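Local coordinates for protein mirolysin (Tannerella forsythia, PDB 6R7V) that is the zymogen of a pappalysin-family zinc metallopeptidase, kept latent by a cysteine switch, and probably cleaves peptide bonds in proteins once activated, at residues Thr125-Met130 with Val156-Asp161; Asp133-Ser138 with Leu164-Phe169. The protein carries 1 engineered substitution. All blocks are in the same frame, centred on the assembly; numbering follows the deposited sequence.

Contact 1 of 2, residues Thr125-Met130 with Val156-Asp161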
ATOM      1  N   THR A 125      16.955  13.505 -12.792  1.00 20.14           N
ATOM      2  CA  THR A 125      17.318  12.673 -11.662  1.00 19.92           C
ATOM      3  C   THR A 125      17.440  11.221 -12.126  1.00 25.71           C
ATOM      4  O   THR A 125      16.512  10.692 -12.735  1.00 25.04           O
ATOM      5  CB  THR A 125      16.280  12.855 -10.555  1.00 26.25           C
ATOM      6  OG1 THR A 125      16.294  14.221 -10.160  1.00 27.50           O
ATOM      7  CG2 THR A 125      16.543  11.969  -9.358  1.00 23.96           C
ATOM      8  N   GLU A 126      18.589  10.591 -11.868  1.00 24.42           N
ATOM      9  CA  GLU A 126      18.786   9.193 -12.275  1.00 25.14           C
ATOM     10  C   GLU A 126      18.089   8.210 -11.343  1.00 27.22           C
ATOM     11  O   GLU A 126      17.501   7.230 -11.809  1.00 26.47           O
ATOM     12  CB  GLU A 126      20.272   8.864 -12.342  1.00 26.68           C
ATOM     13  CG  GLU A 126      20.913   9.311 -13.645  1.00 42.63           C
ATOM     14  CD  GLU A 126      22.159   8.540 -14.033  1.00 73.60           C
ATOM     15  OE1 GLU A 126      22.354   8.317 -15.250  1.00 83.07           O
ATOM     16  OE2 GLU A 126      22.934   8.145 -13.130  1.00 66.68           O
ATOM     17  N   THR A 127      18.172   8.456 -10.035  1.00 23.66           N
ATOM     18  CA  THR A 127      17.590   7.575  -9.032  1.00 22.13           C
ATOM     19  C   THR A 127      16.933   8.410  -7.934  1.00 23.18           C
ATOM     20  O   THR A 127      17.586   9.341  -7.442  1.00 23.83           O
ATOM     21  CB  THR A 127      18.682   6.650  -8.439  1.00 29.93           C
ATOM     22  OG1 THR A 127      19.402   6.007  -9.492  1.00 36.91           O
ATOM     23  CG2 THR A 127      18.114   5.594  -7.487  1.00 26.58           C
ATOM     24  N   PHE A 128      15.685   8.076  -7.532  1.00 19.59           N
ATOM     25  CA  PHE A 128      14.998   8.824  -6.489  1.00 18.07           C
ATOM     26  C   PHE A 128      15.279   8.202  -5.155  1.00 25.32           C
ATOM     27  O   PHE A 128      15.531   6.997  -5.059  1.00 25.48           O
ATOM     28  CB  PHE A 128      13.500   8.886  -6.769  1.00 18.16           C
ATOM     29  CG  PHE A 128      13.232   9.854  -7.896  1.00 17.91           C
ATOM     30  CD1 PHE A 128      13.219   9.422  -9.216  1.00 18.70           C
ATOM     31  CD2 PHE A 128      13.122  11.221  -7.649  1.00 19.02           C
ATOM     32  CE1 PHE A 128      13.054  10.333 -10.266  1.00 18.95           C
ATOM     33  CE2 PHE A 128      12.941  12.130  -8.693  1.00 19.35           C
ATOM     34  CZ  PHE A 128      12.872  11.680  -9.996  1.00 18.31           C
ATOM     35  N   SER A 129      15.219   9.029  -4.122  1.00 24.24           N
ATOM     36  CA  SER A 129      15.531   8.654  -2.756  1.00 25.01           C
ATOM     37  C   SER A 129      14.296   8.714  -1.877  1.00 26.85           C
ATOM     38  O   SER A 129      13.581   9.720  -1.871  1.00 24.91           O
ATOM     39  CB  SER A 129      16.610   9.592  -2.210  1.00 29.96           C
ATOM     40  OG  SER A 129      16.599   9.726  -0.800  1.00 40.55           O
ATOM     41  N   MET A 130      14.062   7.644  -1.114  1.00 26.13           N
ATOM     42  CA  MET A 130      12.934   7.631  -0.196  0.59 26.73           C
ATOM     43  C   MET A 130      13.133   8.689   0.878  1.00 33.54           C
ATOM     44  O   MET A 130      12.190   9.426   1.193  1.00 33.71           O
ATOM     45  CB  MET A 130      12.721   6.263   0.449  0.59 29.06           C
ATOM     46  CG  MET A 130      11.641   6.319   1.487  0.59 32.60           C
ATOM     47  SD  MET A 130      11.538   4.921   2.583  0.59 36.40           S
ATOM     48  CE  MET A 130      13.015   5.158   3.582  0.59 32.36           C
ATOM     49  N   VAL A 156       5.591   6.593  -9.923  1.00 14.69           N
ATOM     50  CA  VAL A 156       6.325   5.469 -10.497  1.00 14.58           C
ATOM     51  C   VAL A 156       7.653   5.989 -10.989  1.00 15.90           C
ATOM     52  O   VAL A 156       7.665   6.974 -11.739  1.00 16.10           O
ATOM     53  CB  VAL A 156       5.514   4.827 -11.633  1.00 16.01           C
ATOM     54  CG1 VAL A 156       6.275   3.656 -12.255  1.00 16.91           C
ATOM     55  CG2 VAL A 156       4.132   4.382 -11.130  1.00 15.68           C
ATOM     56  N   CYS A 157       8.769   5.450 -10.478  1.00 14.04           N
ATOM     57  CA  CYS A 157      10.069   6.000 -10.800  1.00 14.46           C
ATOM     58  C   CYS A 157      11.161   4.957 -10.583  1.00 15.40           C
ATOM     59  O   CYS A 157      10.877   3.850 -10.088  1.00 14.84           O
ATOM     60  CB  CYS A 157      10.327   7.223  -9.921  1.00 15.06           C
ATOM     61  SG  CYS A 157      10.544   6.824  -8.167  1.00 17.48           S
ATOM     62  N   ASN A 158      12.404   5.358 -10.850  1.00 15.67           N
ATOM     63  CA  ASN A 158      13.543   4.502 -10.539  1.00 15.56           C
ATOM     64  C   ASN A 158      13.952   4.697  -9.073  1.00 18.78           C
ATOM     65  O   ASN A 158      14.468   5.753  -8.727  1.00 18.40           O
ATOM     66  CB  ASN A 158      14.705   4.820 -11.446  1.00 16.81           C
ATOM     67  CG  ASN A 158      15.897   3.960 -11.146  1.00 21.41           C
ATOM     68  OD1 ASN A 158      15.743   2.801 -10.739  1.00 21.15           O
ATOM     69  ND2 ASN A 158      17.104   4.514 -11.334  1.00 22.35           N
ATOM     70  N   LEU A 159      13.709   3.679  -8.213  1.00 19.20           N
ATOM     71  CA  LEU A 159      14.112   3.696  -6.808  1.00 18.79           C
ATOM     72  C   LEU A 159      15.443   2.964  -6.600  1.00 23.80           C
ATOM     73  O   LEU A 159      15.907   2.856  -5.469  1.00 26.11           O
ATOM     74  CB  LEU A 159      13.022   3.079  -5.930  1.00 18.11           C
ATOM     75  CG  LEU A 159      11.724   3.871  -5.847  1.00 20.11           C
ATOM     76  CD1 LEU A 159      10.693   3.105  -5.040  1.00 19.98           C
ATOM     77  CD2 LEU A 159      11.970   5.264  -5.225  1.00 21.39           C
ATOM     78  N   GLY A 160      16.052   2.493  -7.679  1.00 21.74           N
ATOM     79  CA  GLY A 160      17.376   1.870  -7.629  1.00 23.01           C
ATOM     80  C   GLY A 160      17.376   0.360  -7.662  1.00 31.75           C
ATOM     81  O   GLY A 160      16.353  -0.259  -7.949  1.00 32.76           O
ATOM     82  N   ASP A 161      18.521  -0.246  -7.336  1.00 30.44           N
ATOM     83  CA  ASP A 161      18.708  -1.696  -7.400  1.00 33.17           C
ATOM     84  C   ASP A 161      18.055  -2.449  -6.257  1.00 39.77           C
ATOM     85  O   ASP A 161      17.831  -3.656  -6.380  1.00 42.34           O
ATOM     86  CB  ASP A 161      20.211  -2.029  -7.389  1.00 35.50           C
ATOM     87  CG  ASP A 161      21.003  -1.590  -8.612  1.00 51.01           C
ATOM     88  OD1 ASP A 161      22.235  -1.813  -8.630  1.00 52.31           O
ATOM     89  OD2 ASP A 161      20.392  -1.029  -9.551  1.00 58.60           O
TER
HETATM   90  O   HOH W   1      16.239   4.780  -3.602  1.00 38.90           O
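A single backbone bond ties the loop 125-130 to the chain leaving strand 152-157: F128 N gives its hydrogen to N158 O (2.9 Å), almost straight at 176°, while the CA atoms of F128 and L159 lie 5.2 Å apart. A second bond comes from the N158 side chain, whose ND2 donates to E126 O at 2.8 Å, with the acceptor close to the amide plane. N158 CG stands opposite its own backbone N (chi1 180°), which carries the amide out to E126, while OD1 accepts from G160 N at 3.1 Å, from above the carbonyl plane, closing an Asx turn. Asparagine suits the place because its amide both donates and accepts. T127 lays CG2 against the turn, 3.7 Å from G160 N; at phi 101° a CB on residue 160 would collide with the preceding carbonyl oxygen and crowd T127 CG2, which explains the glycine. On the buried side the F128 ring lies obliquely against C157, CD1 being 3.7 Å from CB, and SG makes a sulfur-aromatic contact with the ring centroid at 4.8 Å. Within its own loop, T125 CG2 sits over the centre of one face of the ring. L159 adds an apolar branch, CD2 reaching 4.2 Å from F128 CB. One water donates to F128 O and, with its other hydrogen, to L159 O. Beyond the two segments, V54 and V135 also pack on F128, and V183 on C157 and L159. The arrangement is an Asx turn just after the C-terminal end of a sheet strand, against which the loop packs through F128.

Contact 2 of 2, residues Asp133-Ser138 with Leu164-Phe169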
ATOM      1  N   ASP A 133      12.275  12.092  -0.483  1.00 26.36           N
ATOM      2  CA  ASP A 133      10.913  12.177  -1.058  1.00 24.48           C
ATOM      3  C   ASP A 133      10.949  13.071  -2.308  1.00 24.39           C
ATOM      4  O   ASP A 133       9.957  13.712  -2.671  1.00 22.72           O
ATOM      5  CB  ASP A 133       9.890  12.729  -0.025  1.00 25.95           C
ATOM      6  CG  ASP A 133       8.903  11.722   0.522  1.00 28.40           C
ATOM      7  OD1 ASP A 133       8.748  10.641  -0.097  1.00 24.79           O
ATOM      8  OD2 ASP A 133       8.283  12.013   1.552  1.00 32.25           O
ATOM      9  N   ASN A 134      12.106  13.111  -2.989  1.00 20.04           N
ATOM     10  CA  ASN A 134      12.268  14.013  -4.118  1.00 20.61           C
ATOM     11  C   ASN A 134      11.348  13.692  -5.316  1.00 21.45           C
ATOM     12  O   ASN A 134      11.071  14.595  -6.119  1.00 22.17           O
ATOM     13  CB  ASN A 134      13.736  14.134  -4.572  1.00 20.35           C
ATOM     14  CG  ASN A 134      14.543  12.857  -4.785  1.00 26.28           C
ATOM     15  OD1 ASN A 134      14.201  11.760  -4.322  1.00 22.64           O
ATOM     16  ND2 ASN A 134      15.677  12.989  -5.483  1.00 26.85           N
ATOM     17  N   VAL A 135      10.824  12.450  -5.420  1.00 17.90           N
ATOM     18  CA  VAL A 135       9.935  12.158  -6.563  1.00 16.31           C
ATOM     19  C   VAL A 135       8.605  12.935  -6.426  1.00 17.99           C
ATOM     20  O   VAL A 135       7.867  13.090  -7.404  1.00 16.44           O
ATOM     21  CB  VAL A 135       9.695  10.616  -6.702  1.00 18.07           C
ATOM     22  CG1 VAL A 135       8.707  10.102  -5.645  1.00 17.73           C
ATOM     23  CG2 VAL A 135       9.183  10.255  -8.098  1.00 17.58           C
ATOM     24  N   LYS A 136       8.305  13.409  -5.205  1.00 17.55           N
ATOM     25  CA  LYS A 136       7.023  14.040  -4.916  1.00 16.76           C
ATOM     26  C   LYS A 136       7.068  15.544  -5.051  1.00 21.01           C
ATOM     27  O   LYS A 136       6.072  16.213  -4.749  1.00 21.01           O
ATOM     28  CB  LYS A 136       6.584  13.661  -3.482  1.00 16.78           C
ATOM     29  CG  LYS A 136       6.500  12.162  -3.286  1.00 16.63           C
ATOM     30  CD  LYS A 136       6.033  11.829  -1.879  1.00 18.35           C
ATOM     31  CE  LYS A 136       5.930  10.321  -1.703  1.00 17.93           C
ATOM     32  NZ  LYS A 136       5.807   9.926  -0.268  1.00 17.33           N
ATOM     33  N   PHE A 137       8.176  16.081  -5.568  1.00 19.81           N
ATOM     34  CA  PHE A 137       8.326  17.518  -5.704  1.00 19.39           C
ATOM     35  C   PHE A 137       8.855  17.904  -7.065  1.00 21.91           C
ATOM     36  O   PHE A 137       9.978  17.535  -7.441  1.00 21.86           O
ATOM     37  CB  PHE A 137       9.259  18.063  -4.631  1.00 20.83           C
ATOM     38  CG  PHE A 137       8.659  17.896  -3.259  1.00 22.48           C
ATOM     39  CD1 PHE A 137       9.169  16.959  -2.369  1.00 23.18           C
ATOM     40  CD2 PHE A 137       7.568  18.671  -2.862  1.00 28.15           C
ATOM     41  CE1 PHE A 137       8.603  16.805  -1.096  1.00 25.38           C
ATOM     42  CE2 PHE A 137       6.990  18.501  -1.599  1.00 30.30           C
ATOM     43  CZ  PHE A 137       7.533  17.592  -0.718  1.00 27.48           C
ATOM     44  N   SER A 138       8.068  18.683  -7.796  1.00 20.00           N
ATOM     45  CA  SER A 138       8.472  19.188  -9.105  1.00 19.62           C
ATOM     46  C   SER A 138       9.822  19.921  -9.055  1.00 22.78           C
ATOM     47  O   SER A 138      10.654  19.747  -9.954  1.00 21.15           O
ATOM     48  CB  SER A 138       7.411  20.130  -9.647  1.00 21.94           C
ATOM     49  OG  SER A 138       6.185  19.449  -9.847  1.00 21.85           O
ATOM     50  N   LEU A 164      11.804  -1.583  -3.669  1.00 18.61           N
ATOM     51  CA  LEU A 164      10.664  -1.842  -4.563  1.00 16.82           C
ATOM     52  C   LEU A 164       9.580  -0.777  -4.451  1.00 17.73           C
ATOM     53  O   LEU A 164       8.856  -0.535  -5.425  1.00 16.74           O
ATOM     54  CB  LEU A 164      10.011  -3.214  -4.284  1.00 18.13           C
ATOM     55  CG  LEU A 164      10.880  -4.475  -4.447  1.00 23.73           C
ATOM     56  CD1 LEU A 164      10.044  -5.702  -4.242  1.00 24.50           C
ATOM     57  CD2 LEU A 164      11.551  -4.544  -5.792  1.00 28.82           C
ATOM     58  N   GLY A 165       9.409  -0.211  -3.263  1.00 15.99           N
ATOM     59  CA  GLY A 165       8.356   0.772  -3.064  1.00 15.67           C
ATOM     60  C   GLY A 165       8.307   1.247  -1.635  1.00 16.81           C
ATOM     61  O   GLY A 165       8.962   0.663  -0.753  1.00 16.06           O
ATOM     62  N   TYR A 166       7.535   2.311  -1.397  1.00 15.59           N
ATOM     63  CA  TYR A 166       7.305   2.803  -0.047  1.00 15.03           C
ATOM     64  C   TYR A 166       6.014   3.609   0.002  1.00 17.90           C
ATOM     65  O   TYR A 166       5.554   4.136  -1.014  1.00 18.10           O
ATOM     66  CB  TYR A 166       8.492   3.604   0.498  1.00 15.82           C
ATOM     67  CG  TYR A 166       8.746   4.948  -0.144  1.00 17.61           C
ATOM     68  CD1 TYR A 166       8.266   6.120   0.435  1.00 18.10           C
ATOM     69  CD2 TYR A 166       9.564   5.060  -1.268  1.00 18.37           C
ATOM     70  CE1 TYR A 166       8.543   7.367  -0.122  1.00 18.07           C
ATOM     71  CE2 TYR A 166       9.866   6.302  -1.817  1.00 18.47           C
ATOM     72  CZ  TYR A 166       9.374   7.454  -1.224  1.00 19.83           C
ATOM     73  OH  TYR A 166       9.651   8.683  -1.772  1.00 22.23           O
ATOM     74  N   ALA A 167       5.425   3.698   1.186  1.00 14.94           N
ATOM     75  CA  ALA A 167       4.182   4.418   1.389  1.00 14.54           C
ATOM     76  C   ALA A 167       4.312   5.355   2.545  1.00 18.53           C
ATOM     77  O   ALA A 167       5.119   5.111   3.449  1.00 22.46           O
ATOM     78  CB  ALA A 167       3.068   3.418   1.685  1.00 16.46           C
ATOM     79  N   GLN A 168       3.427   6.338   2.607  1.00 15.41           N
ATOM     80  CA  GLN A 168       3.339   7.196   3.766  1.00 16.35           C
ATOM     81  C   GLN A 168       2.120   6.731   4.580  1.00 16.89           C
ATOM     82  O   GLN A 168       1.043   6.546   4.022  1.00 17.40           O
ATOM     83  CB  GLN A 168       3.241   8.689   3.372  1.00 16.91           C
ATOM     84  CG  GLN A 168       3.347   9.569   4.613  1.00 17.93           C
ATOM     85  CD  GLN A 168       3.421  11.026   4.265  1.00 18.94           C
ATOM     86  OE1 GLN A 168       4.445  11.506   3.815  1.00 20.83           O
ATOM     87  NE2 GLN A 168       2.337  11.742   4.475  1.00 18.53           N
ATOM     88  N   PHE A 169       2.277   6.554   5.901  1.00 15.96           N
ATOM     89  CA  PHE A 169       1.188   6.070   6.738  1.00 14.87           C
ATOM     90  C   PHE A 169       0.184   7.166   7.097  1.00 18.50           C
ATOM     91  O   PHE A 169       0.580   8.337   7.206  1.00 17.50           O
ATOM     92  CB  PHE A 169       1.769   5.507   8.045  1.00 15.53           C
ATOM     93  CG  PHE A 169       2.480   4.189   7.901  1.00 16.09           C
ATOM     94  CD1 PHE A 169       3.868   4.132   7.852  1.00 18.77           C
ATOM     95  CD2 PHE A 169       1.766   3.004   7.821  1.00 17.13           C
ATOM     96  CE1 PHE A 169       4.527   2.914   7.654  1.00 20.51           C
ATOM     97  CE2 PHE A 169       2.428   1.777   7.677  1.00 18.75           C
ATOM     98  CZ  PHE A 169       3.804   1.739   7.613  1.00 17.93           C
TER
HETATM   99  O   HOH W   2       6.633  10.294   2.800  1.00 31.54           O
HETATM  100  O   HOH W   3      11.472   9.962  -3.768  1.00 20.59           O
HETATM  101  O   HOH W   4       5.075   7.295  -0.177  1.00 19.76           O
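D133 OD1 is gripped by two donors: Y166 OH gives its hydrogen at 2.7 Å, nearly in line with the carboxylate C-O bond, and K136 NZ forms a salt bridge at 3.0 Å from above the carboxylate plane. The same oxygen lies at the edge of the tyrosine ring, near its plane, and the two flat groups are turned 28° apart. Tyrosine fits because its long ring spans the gap from strand 165-167, where the nearest CA atoms are still 10.1 Å apart, and ends in a donor for the buried acid. K136 comes from the opposite direction, and its chain, extended beyond CG, reaches far enough to bring NZ back to D133 OD1 and obliquely to 3.7 Å from Y166 CE1. The ammonium also donates to T179 O, and its charge would be expected to stabilise D133 as the carboxylate. One water donates to D133 OD2 and Q168 OE1; another donates to Y166 OH and accepts from V135 N. Q168 OE1 has a further partner in T179 OG1. V183 touches the side chains of V135, K136 and Y166. This buried Asp-Lys-Tyr cluster joins the 3-10 segment 134-136 to strand 165-167, antiparallel to 182-185, as is the edge strand bordering the active-site cleft in metzincins; G7 and S8, beside the zinc-binding C6, lie along it, consistent with a propeptide occupying the cleft in the latent form.

How the contacts relate
The centres of contacts 1 and 2 are 10 Å apart, and their segments alternate along the chain: the two loop segments come first, then the end of strand 152-157 with the turn after it, and strand 165-167, both strands belonging to one mixed sheet. S129 N lies 2.9 Å from N134 OD1, probably a hydrogen bond, F128 CD2 packs 3.5 Å from the same oxygen, and M130 CG is 3.5 Å from Y166 CD1. Contact 2 is nearer the zinc ion, about 7 Å from the side chain of Y166 and about 11 Å from that of L159. C6, H207, H211 and H217 bind the zinc, C6 fitting the cysteine of the latent switch.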